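Side-chain contacts in 2'-5' RNA Ligase (Thermus thermophilus, PDB 1IUH), which belongs to the LigT-like branch of the 2H phosphoesterase superfamily, with a curled antiparallel sheet flanked by helices: residues Leu3-Phe8 and Leu57-Arg62; Ala16-Gln21 and His36-Thr41; Gly46-Glu51 and Val118-Trp123; Ala158-Glu163 and Pro169-Leu174. All blocks are in the same frame, centred on the assembly; numbering follows the deposited sequence.

Contact 1: Leu3-Phe8 and Leu57-Arg62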
# COMPACT_ATOMS: atom_id res chain seq x y z
N LEU A 3 -12.12 1.30 2.79
CA LEU A 3 -11.03 2.25 2.98
C LEU A 3 -9.69 1.62 3.35
O LEU A 3 -9.65 0.52 3.92
CB LEU A 3 -11.42 3.18 4.12
CG LEU A 3 -12.72 3.98 3.99
CD1 LEU A 3 -13.13 4.47 5.35
CD2 LEU A 3 -12.52 5.16 3.04
N PHE A 4 -8.61 2.34 3.04
CA PHE A 4 -7.24 1.94 3.42
C PHE A 4 -6.34 3.18 3.47
O PHE A 4 -6.65 4.23 2.87
CB PHE A 4 -6.64 0.90 2.44
CG PHE A 4 -6.38 1.40 1.03
CD1 PHE A 4 -5.10 1.78 0.63
CD2 PHE A 4 -7.39 1.44 0.07
CE1 PHE A 4 -4.83 2.19 -0.70
CE2 PHE A 4 -7.12 1.85 -1.27
CZ PHE A 4 -5.83 2.22 -1.63
N TYR A 5 -5.27 3.09 4.26
CA TYR A 5 -4.25 4.14 4.31
C TYR A 5 -3.08 3.67 3.40
O TYR A 5 -2.69 2.50 3.40
CB TYR A 5 -3.71 4.43 5.73
CG TYR A 5 -4.72 5.07 6.69
CD1 TYR A 5 -5.42 4.26 7.59
CD2 TYR A 5 -4.95 6.47 6.72
CE1 TYR A 5 -6.31 4.82 8.53
CE2 TYR A 5 -5.87 7.05 7.67
CZ TYR A 5 -6.53 6.19 8.57
OH TYR A 5 -7.40 6.58 9.53
N ALA A 6 -2.50 4.59 2.65
CA ALA A 6 -1.44 4.20 1.77
C ALA A 6 -0.49 5.34 1.47
O ALA A 6 -0.79 6.50 1.72
CB ALA A 6 -2.06 3.66 0.41
N VAL A 7 0.65 4.98 0.91
CA VAL A 7 1.63 5.95 0.49
C VAL A 7 1.64 5.92 -1.04
O VAL A 7 1.81 4.85 -1.64
CB VAL A 7 3.03 5.57 0.97
CG1 VAL A 7 4.11 6.38 0.18
CG2 VAL A 7 3.13 5.80 2.38
N PHE A 8 1.43 7.06 -1.68
CA PHE A 8 1.53 7.14 -3.13
C PHE A 8 2.98 7.52 -3.43
O PHE A 8 3.72 7.98 -2.54
CB PHE A 8 0.50 8.09 -3.73
CG PHE A 8 -0.86 7.47 -3.81
CD1 PHE A 8 -1.83 7.76 -2.84
CD2 PHE A 8 -1.11 6.48 -4.76
CE1 PHE A 8 -3.03 7.07 -2.81
CE2 PHE A 8 -2.27 5.78 -4.75
CZ PHE A 8 -3.26 6.07 -3.76
N LEU A 57 -10.06 10.25 9.44
CA LEU A 57 -9.46 11.53 9.04
C LEU A 57 -8.66 12.11 10.18
O LEU A 57 -7.50 12.54 9.99
CB LEU A 57 -10.56 12.55 8.60
CG LEU A 57 -11.19 12.19 7.23
CD1 LEU A 57 -12.41 13.08 6.91
CD2 LEU A 57 -10.14 12.32 6.09
N ALA A 58 -9.23 12.08 11.38
CA ALA A 58 -8.54 12.66 12.52
C ALA A 58 -7.26 11.84 12.86
O ALA A 58 -6.17 12.37 13.19
CB ALA A 58 -9.51 12.73 13.69
N LEU A 59 -7.42 10.53 12.75
CA LEU A 59 -6.33 9.65 12.98
C LEU A 59 -5.20 10.01 12.02
O LEU A 59 -4.02 10.08 12.41
CB LEU A 59 -6.77 8.24 12.79
CG LEU A 59 -5.67 7.20 13.05
CD1 LEU A 59 -4.88 7.54 14.32
CD2 LEU A 59 -6.31 5.85 13.19
N GLY A 60 -5.54 10.30 10.77
CA GLY A 60 -4.50 10.64 9.80
C GLY A 60 -3.79 11.94 10.20
O GLY A 60 -2.54 12.03 10.21
N HIS A 61 -4.59 12.98 10.53
CA HIS A 61 -3.98 14.25 10.90
C HIS A 61 -3.11 14.05 12.14
O HIS A 61 -2.01 14.59 12.21
CB HIS A 61 -5.03 15.35 11.16
CG HIS A 61 -5.93 15.63 9.99
ND1 HIS A 61 -5.48 16.23 8.82
CD2 HIS A 61 -7.26 15.42 9.82
CE1 HIS A 61 -6.50 16.38 7.99
NE2 HIS A 61 -7.59 15.90 8.58
N ARG A 62 -3.58 13.29 13.11
CA ARG A 62 -2.77 13.06 14.32
C ARG A 62 -1.40 12.41 14.01
O ARG A 62 -0.34 12.92 14.38
CB ARG A 62 -3.51 12.17 15.31
CG ARG A 62 -4.05 12.92 16.44
CD ARG A 62 -5.00 12.05 17.24
NE ARG A 62 -4.28 11.24 18.21
CZ ARG A 62 -4.64 10.01 18.58
NH1 ARG A 62 -5.73 9.44 18.04
NH2 ARG A 62 -3.91 9.36 19.50
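The first torsion of Y5 sets its ring beside the backbone N and anti to the carbonyl carbon (chi1 -67°), and this carries the hydroxyl towards helix 53-66; the second (chi2 98°) turns the ring plane roughly perpendicular to the plane through CA, CB and CG. On the helix, the backbone itself places CB of L59 beside that hydroxyl, while CG stands anti to the leucine's own N (chi1 -179°) and, with chi2, brings one branch of the fork there too. Y5 OH lies 3.7 Å from L59 CB and 3.9 Å from L59 CD2, and the two side chains meet at about a right angle, the phenol end running into the flank of the leucine.

G60 brings bare backbone to the ring: its CA approaches obliquely, and its N is 4.3 Å from Y5 OH. The CA atoms of Y5 and G60 are 8.5 Å apart.

The buried hydroxyl is not left to apolar neighbours, because it hydrogen-bonds to the carbonyl O of Y56, the residue just before L57. That bond ties the phenol end to the helix backbone. L105 of helix 96-113 touches both Y5 and L59, so three elements converge here. This is a helix packed on the antiparallel sheet of an alpha+beta fold, the LigT-like one, through a strand tyrosine that touches both helices.

Contact 2: Ala16-Gln21 and His36-Thr41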
# COMPACT_ATOMS: atom_id res chain seq x y z
N ALA A 16 10.47 3.50 -12.24
CA ALA A 16 11.33 2.35 -12.06
C ALA A 16 10.51 1.08 -11.99
O ALA A 16 10.92 0.03 -12.46
CB ALA A 16 12.14 2.49 -10.78
N LEU A 17 9.36 1.23 -11.36
CA LEU A 17 8.39 0.17 -11.16
C LEU A 17 7.64 -0.14 -12.47
O LEU A 17 7.25 -1.28 -12.75
CB LEU A 17 7.41 0.65 -10.07
CG LEU A 17 7.41 0.14 -8.61
CD1 LEU A 17 8.74 -0.40 -8.22
CD2 LEU A 17 6.90 1.27 -7.67
N VAL A 18 7.39 0.90 -13.26
CA VAL A 18 6.72 0.70 -14.52
C VAL A 18 7.69 0.02 -15.48
O VAL A 18 7.28 -0.71 -16.36
CB VAL A 18 6.31 1.98 -15.07
CG1 VAL A 18 5.99 1.83 -16.51
CG2 VAL A 18 5.09 2.43 -14.34
N GLU A 19 8.98 0.23 -15.31
CA GLU A 19 9.91 -0.44 -16.17
C GLU A 19 9.97 -1.91 -15.73
O GLU A 19 10.18 -2.82 -16.53
CB GLU A 19 11.25 0.29 -16.12
CG GLU A 19 11.18 1.68 -16.91
CD GLU A 19 12.24 2.75 -16.50
OE1 GLU A 19 13.46 2.51 -16.60
OE2 GLU A 19 11.86 3.85 -16.09
N ALA A 20 9.73 -2.15 -14.45
CA ALA A 20 9.74 -3.48 -13.89
C ALA A 20 8.59 -4.25 -14.49
O ALA A 20 8.77 -5.36 -14.97
CB ALA A 20 9.53 -3.40 -12.43
N GLN A 21 7.41 -3.63 -14.46
CA GLN A 21 6.18 -4.25 -14.99
C GLN A 21 6.39 -4.80 -16.42
O GLN A 21 5.71 -5.72 -16.90
CB GLN A 21 5.01 -3.25 -15.00
CG GLN A 21 4.54 -2.90 -13.61
CD GLN A 21 3.44 -1.87 -13.62
OE1 GLN A 21 3.58 -0.81 -14.26
NE2 GLN A 21 2.33 -2.16 -12.93
N HIS A 36 -0.67 5.05 -12.00
CA HIS A 36 -1.20 5.99 -11.05
C HIS A 36 -1.89 5.29 -9.84
O HIS A 36 -2.29 5.96 -8.89
CB HIS A 36 -2.10 6.97 -11.79
CG HIS A 36 -1.35 7.87 -12.74
ND1 HIS A 36 -1.98 8.60 -13.73
CD2 HIS A 36 -0.04 8.19 -12.81
CE1 HIS A 36 -1.08 9.33 -14.37
NE2 HIS A 36 0.11 9.10 -13.83
N GLN A 37 -2.03 3.97 -9.87
CA GLN A 37 -2.59 3.27 -8.70
C GLN A 37 -1.45 2.59 -7.92
O GLN A 37 -1.67 2.04 -6.83
CB GLN A 37 -3.62 2.20 -9.07
CG GLN A 37 -4.82 2.73 -9.83
CD GLN A 37 -6.00 1.75 -9.82
OE1 GLN A 37 -5.86 0.54 -10.04
NE2 GLN A 37 -7.15 2.28 -9.59
N LEU A 38 -0.24 2.60 -8.48
CA LEU A 38 0.85 1.94 -7.79
C LEU A 38 0.93 2.59 -6.40
O LEU A 38 0.82 3.80 -6.26
CB LEU A 38 2.13 2.06 -8.60
CG LEU A 38 2.36 1.09 -9.80
CD1 LEU A 38 3.67 1.57 -10.48
CD2 LEU A 38 2.52 -0.43 -9.43
N HIS A 39 1.08 1.78 -5.35
CA HIS A 39 1.10 2.33 -3.99
C HIS A 39 1.49 1.30 -2.91
O HIS A 39 1.38 0.08 -3.11
CB HIS A 39 -0.30 2.83 -3.67
CG HIS A 39 -1.25 1.72 -3.36
ND1 HIS A 39 -1.87 0.98 -4.35
CD2 HIS A 39 -1.62 1.16 -2.17
CE1 HIS A 39 -2.59 0.02 -3.78
NE2 HIS A 39 -2.45 0.10 -2.47
N LEU A 40 1.87 1.78 -1.74
CA LEU A 40 2.21 0.87 -0.62
C LEU A 40 1.14 1.09 0.45
O LEU A 40 1.00 2.21 0.98
CB LEU A 40 3.58 1.23 -0.01
CG LEU A 40 4.11 0.30 1.08
CD1 LEU A 40 5.69 0.18 1.03
CD2 LEU A 40 3.63 0.87 2.42
N THR A 41 0.39 0.05 0.78
CA THR A 41 -0.65 0.18 1.80
C THR A 41 -0.14 0.12 3.25
O THR A 41 0.61 -0.74 3.59
CB THR A 41 -1.71 -0.92 1.60
OG1 THR A 41 -2.28 -0.77 0.28
CG2 THR A 41 -2.79 -0.83 2.68
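L38 carries this contact, reaching from the chain just ahead of strand 39-47 into the side of helix 11-21. The segment leads into H39-L40-T41, a His-x-Thr sequence of the kind that gives the 2H superfamily its name, so the helix packs right against the approach to a signature motif.

Going along the chain, Q37 closes a short 3-10 turn and offers its carbonyl O back to the residue two places on. L38 follows, its CG beside the backbone N and anti to the carbonyl carbon (chi1 -80°), and its fork divides the work. One branch turns to the hydrocarbon of the helix: L38 CD1 is 3.9 Å from L17 CB and 4.2 Å from V18 CG2. The other takes the amide end of Q21, with L38 CD2 3.9 Å from Q21 NE2. The extended glutamine and the leucine run antiparallel alongside one another, so the amide nitrogen comes beside a methyl, and its N-H groups are spent on the carbonyls of V33 and L133. Those two bonds fix the amide beside the leucine. L17 continues beyond L38 to I131 and L133 of strand 130-136.

H39 points away from the helix. Its ND1 donates to Q37 O at 2.7 Å, nearly in line with the carbonyl bond and 8° out of the imidazole plane, which sets the ring's rotation. L40 turns toward I131 and A93. T41 OG1 then lies at the imidazole edge, in its plane, 2.9 Å from H39 NE2.

Contact 3: Gly46-Glu51 and Val118-Trp123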
# COMPACT_ATOMS: atom_id res chain seq x y z
N GLY A 46 -11.03 -2.41 5.08
CA GLY A 46 -12.18 -3.18 4.65
C GLY A 46 -13.37 -2.26 4.50
O GLY A 46 -13.19 -1.09 4.20
N GLU A 47 -14.58 -2.79 4.70
CA GLU A 47 -15.84 -2.03 4.61
C GLU A 47 -16.10 -1.34 5.92
O GLU A 47 -16.23 -1.97 6.97
CB GLU A 47 -17.00 -2.95 4.36
CG GLU A 47 -17.44 -2.97 2.94
CD GLU A 47 -17.78 -1.58 2.41
OE1 GLU A 47 -18.46 -0.77 3.12
OE2 GLU A 47 -17.35 -1.34 1.24
N ARG A 48 -16.15 -0.02 5.86
CA ARG A 48 -16.37 0.80 7.06
C ARG A 48 -17.58 1.71 6.89
O ARG A 48 -17.85 2.17 5.78
CB ARG A 48 -15.12 1.59 7.33
CG ARG A 48 -13.96 0.66 7.70
CD ARG A 48 -14.07 0.36 9.17
NE ARG A 48 -14.43 -1.01 9.43
CZ ARG A 48 -15.08 -1.45 10.51
NH1 ARG A 48 -15.49 -0.64 11.47
NH2 ARG A 48 -15.29 -2.76 10.61
N PRO A 49 -18.37 1.87 7.96
CA PRO A 49 -19.55 2.76 7.88
C PRO A 49 -19.13 4.24 7.81
O PRO A 49 -18.21 4.67 8.50
CB PRO A 49 -20.36 2.44 9.19
CG PRO A 49 -19.36 1.80 10.10
CD PRO A 49 -18.49 0.98 9.13
N GLU A 50 -19.82 4.98 6.97
CA GLU A 50 -19.60 6.41 6.76
C GLU A 50 -19.44 7.17 8.09
O GLU A 50 -18.74 8.18 8.16
CB GLU A 50 -20.78 7.02 5.96
CG GLU A 50 -20.78 6.61 4.51
CD GLU A 50 -22.05 7.01 3.75
OE1 GLU A 50 -21.94 7.07 2.52
OE2 GLU A 50 -23.13 7.27 4.37
N GLU A 51 -20.12 6.69 9.12
CA GLU A 51 -20.06 7.37 10.36
C GLU A 51 -18.64 7.44 10.91
O GLU A 51 -18.34 8.31 11.69
CB GLU A 51 -21.01 6.68 11.35
CG GLU A 51 -21.04 7.31 12.75
CD GLU A 51 -20.08 6.62 13.74
OE1 GLU A 51 -19.92 5.37 13.60
OE2 GLU A 51 -19.52 7.30 14.65
N VAL A 118 -10.69 -6.66 15.03
CA VAL A 118 -10.14 -7.96 14.66
C VAL A 118 -10.84 -8.54 13.49
O VAL A 118 -10.29 -9.35 12.77
CB VAL A 118 -10.11 -8.99 15.88
CG1 VAL A 118 -9.41 -8.28 17.09
CG2 VAL A 118 -11.54 -9.57 16.22
N ARG A 119 -12.06 -8.07 13.30
CA ARG A 119 -12.85 -8.55 12.22
C ARG A 119 -12.48 -7.90 10.88
O ARG A 119 -12.94 -8.35 9.83
CB ARG A 119 -14.34 -8.39 12.59
CG ARG A 119 -14.67 -9.16 13.88
CD ARG A 119 -16.17 -9.29 14.18
NE ARG A 119 -16.48 -8.84 15.56
CZ ARG A 119 -17.68 -8.44 15.97
NH1 ARG A 119 -18.70 -8.42 15.11
NH2 ARG A 119 -17.86 -8.01 17.22
N ILE A 120 -11.63 -6.87 10.91
CA ILE A 120 -11.19 -6.18 9.72
C ILE A 120 -10.40 -7.25 8.91
O ILE A 120 -9.59 -7.99 9.47
CB ILE A 120 -10.28 -4.97 10.08
CG1 ILE A 120 -11.09 -3.90 10.84
CG2 ILE A 120 -9.62 -4.45 8.84
CD1 ILE A 120 -10.26 -2.70 11.29
N PRO A 121 -10.64 -7.33 7.60
CA PRO A 121 -9.94 -8.32 6.79
C PRO A 121 -8.48 -8.16 6.83
O PRO A 121 -7.96 -7.04 6.69
CB PRO A 121 -10.52 -8.12 5.38
CG PRO A 121 -11.95 -7.72 5.72
CD PRO A 121 -11.74 -6.71 6.85
N GLY A 122 -7.81 -9.29 7.07
CA GLY A 122 -6.38 -9.32 7.12
C GLY A 122 -5.74 -8.52 8.21
O GLY A 122 -4.60 -8.14 8.08
N TRP A 123 -6.46 -8.29 9.29
CA TRP A 123 -5.96 -7.50 10.40
C TRP A 123 -4.79 -8.10 11.16
O TRP A 123 -4.01 -7.41 11.77
CB TRP A 123 -7.13 -7.25 11.37
CG TRP A 123 -6.74 -6.52 12.67
CD1 TRP A 123 -6.41 -7.10 13.86
CD2 TRP A 123 -6.62 -5.10 12.87
NE1 TRP A 123 -6.07 -6.13 14.78
CE2 TRP A 123 -6.20 -4.90 14.19
CE3 TRP A 123 -6.83 -3.99 12.05
CZ2 TRP A 123 -6.01 -3.65 14.72
CZ3 TRP A 123 -6.64 -2.74 12.57
CH2 TRP A 123 -6.23 -2.58 13.89
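Van der Waals touches alone join G46 and R48 to the loop at I120 and P121; no hydrogen bond passes between the two segments. The first touch is glycine against proline: G46 CA is 4.2 Å from P121 CD, so the ring meets bare backbone. G46 has a positive phi of 76°, and its CA lies 6.0 Å from the CA of I120, the shortest such separation here. The second is apolar against charged. R48 bends twice on its way out (chi1 -66°, chi2 -84°), which swings its end toward the loop until NH2 is 4.4 Å from I120 CG1, with CG1 meeting the guanidinium at a slant. L113 of helix 96-113 touches both the arginine and the isoleucine.

In the fold, this is where the outgoing end of strand 39-47 meets the loop that runs from helix 96-113 to strand 130-136. The two LigT-like sequence ranges thus come together here at one end of the sheet.

Backbone bonds shape each side separately. I120 to W123 form a type II beta turn with P121 and G122 at its two central positions, closed by W123 N to I120 O at 3.1 Å. On the other side, backbone hydrogen bonds join G46 to L3, and R48 to M1.

The arginine's charge is answered nearby rather than across the contact: R48 NH1 makes a salt bridge with E52 OE1, which would help to hold the guanidinium near I120.

Contact 4: Ala158-Glu163 and Pro169-Leu174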
# COMPACT_ATOMS: atom_id res chain seq x y z
N ALA A 158 -2.11 8.91 2.50
CA ALA A 158 -3.50 9.26 2.33
C ALA A 158 -4.50 8.23 2.77
O ALA A 158 -4.14 7.05 2.96
CB ALA A 158 -3.75 9.58 0.85
N LEU A 159 -5.74 8.69 2.94
CA LEU A 159 -6.88 7.88 3.29
C LEU A 159 -7.55 7.85 1.95
O LEU A 159 -7.86 8.89 1.39
CB LEU A 159 -7.80 8.56 4.28
CG LEU A 159 -9.08 7.75 4.59
CD1 LEU A 159 -8.70 6.36 5.14
CD2 LEU A 159 -9.98 8.50 5.57
N VAL A 160 -7.78 6.64 1.46
CA VAL A 160 -8.33 6.38 0.14
C VAL A 160 -9.52 5.42 0.15
O VAL A 160 -9.55 4.44 0.90
CB VAL A 160 -7.22 5.65 -0.78
CG1 VAL A 160 -7.68 5.59 -2.26
CG2 VAL A 160 -5.87 6.29 -0.58
N ARG A 161 -10.48 5.70 -0.71
CA ARG A 161 -11.62 4.81 -0.87
C ARG A 161 -11.38 3.98 -2.15
O ARG A 161 -10.83 4.46 -3.12
CB ARG A 161 -12.91 5.59 -1.06
CG ARG A 161 -14.14 4.66 -1.11
CD ARG A 161 -15.35 5.38 -1.63
NE ARG A 161 -16.57 4.57 -1.58
CZ ARG A 161 -17.76 5.09 -1.80
NH1 ARG A 161 -17.83 6.38 -2.08
NH2 ARG A 161 -18.85 4.36 -1.66
N SER A 162 -11.78 2.73 -2.13
CA SER A 162 -11.64 1.87 -3.28
C SER A 162 -13.03 1.39 -3.59
O SER A 162 -13.77 1.05 -2.69
CB SER A 162 -10.76 0.64 -2.97
OG SER A 162 -10.58 -0.18 -4.12
N GLU A 163 -13.39 1.34 -4.86
CA GLU A 163 -14.71 0.85 -5.27
C GLU A 163 -14.45 -0.19 -6.38
O GLU A 163 -13.73 0.08 -7.35
CB GLU A 163 -15.58 2.00 -5.83
CG GLU A 163 -15.93 3.12 -4.83
CD GLU A 163 -16.84 4.21 -5.46
OE1 GLU A 163 -18.08 4.05 -5.47
OE2 GLU A 163 -16.34 5.22 -5.99
N PRO A 169 -10.70 -1.96 -9.73
CA PRO A 169 -10.86 -0.98 -8.64
C PRO A 169 -10.60 0.50 -9.01
O PRO A 169 -9.65 0.82 -9.74
CB PRO A 169 -9.93 -1.55 -7.56
CG PRO A 169 -8.79 -2.08 -8.35
CD PRO A 169 -9.44 -2.72 -9.59
N VAL A 170 -11.49 1.38 -8.56
CA VAL A 170 -11.30 2.79 -8.81
C VAL A 170 -11.03 3.44 -7.45
O VAL A 170 -11.81 3.28 -6.51
CB VAL A 170 -12.55 3.45 -9.45
CG1 VAL A 170 -12.26 4.91 -9.83
CG2 VAL A 170 -12.98 2.68 -10.67
N TYR A 171 -9.90 4.12 -7.36
CA TYR A 171 -9.48 4.81 -6.12
C TYR A 171 -9.91 6.30 -6.04
O TYR A 171 -9.85 7.02 -7.02
CB TYR A 171 -7.93 4.74 -5.97
CG TYR A 171 -7.31 3.35 -5.68
CD1 TYR A 171 -8.12 2.26 -5.32
CD2 TYR A 171 -5.93 3.10 -5.86
CE1 TYR A 171 -7.64 0.99 -5.17
CE2 TYR A 171 -5.40 1.75 -5.72
CZ TYR A 171 -6.28 0.71 -5.38
OH TYR A 171 -5.91 -0.64 -5.38
N THR A 172 -10.37 6.74 -4.87
CA THR A 172 -10.67 8.14 -4.64
C THR A 172 -9.97 8.51 -3.34
O THR A 172 -10.23 7.90 -2.30
CB THR A 172 -12.14 8.45 -4.43
OG1 THR A 172 -12.91 8.08 -5.59
CG2 THR A 172 -12.30 9.93 -4.18
N VAL A 173 -9.08 9.50 -3.41
CA VAL A 173 -8.33 9.97 -2.25
C VAL A 173 -9.21 10.88 -1.40
O VAL A 173 -9.51 11.98 -1.84
CB VAL A 173 -7.09 10.81 -2.70
CG1 VAL A 173 -6.40 11.49 -1.44
CG2 VAL A 173 -6.15 9.95 -3.50
N LEU A 174 -9.63 10.47 -0.20
CA LEU A 174 -10.47 11.32 0.61
C LEU A 174 -9.62 12.35 1.20
O LEU A 174 -10.06 13.43 1.41
CB LEU A 174 -11.14 10.57 1.73
CG LEU A 174 -11.91 9.39 1.15
CD1 LEU A 174 -12.76 8.76 2.24
CD2 LEU A 174 -12.78 9.87 -0.02
O HOH W 1 -13.49 5.65 -5.78
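Y171 and V160 lie on one face of an antiparallel beta hairpin, strands 150-164 and 169-178 of the central sheet, and the tyrosine can be traced outward atom by atom. Its CB rests 3.8 Å from V160 CG1, the two side chains crossing at a slant, and CG keeps touch with the same methyl. A chi2 of -12° lays the ring almost in line with the CA-CB bond, so the CD1-CE1 edge comes round to S162: CD1 nears the serine's CB and OG, and CE1 sits 3.3 Å from S162 OG, which lies in the ring plane. CE2, on the far edge, meets Q37 CB, and at the tip OH comes up to CE1 of H39. F4 makes a T-shaped contact with the ring, so the tyrosine links the hairpin to strands 2-8 and 39-47.

The ladder beneath is regular. R161 with T172 and E163 with V170 are hydrogen-bonded pairs, the straightest bond being R161 N to T172 O (2.7 Å, 174°). S162 with Y171 and V160 with V173 are the non-hydrogen-bonded pairs between and beyond them. Past the ladder, where the chain turns a corner, L174 N still bonds to L159 O, bent to 134°.

On the other face, a water bridges the strands, donating to E163 OE2 at 2.9 Å and to V170 O at 3.0 Å. V170 O thereby serves both this water and E163 N. Next to it, E163 OE1 hovers 3.8 Å above the centre of the R161 guanidinium, a long ion pair in which no N-H points at the oxygen.

Overall arrangement
All four contacts reach one antiparallel sheet. Strand 2-8, used by contact 1, lies between strand 39-47, used by contacts 2 and 3, and strand 150-164 of contact 4. Contacts 1 and 4 are nearest, their centres 11 Å apart; contacts 2 and 3 are farthest, at 25 Å and on opposite sides of the chain's centre. Along the chain, contact 2 is nested within the loop closed by contact 1, contact 3 interlaces with contact 1, and contact 4 closes last. Strand 2-8 joins an early and a late strand, tying both ends of the chain into one sheet, with helices 11-21 and 53-66 packed at well-separated places.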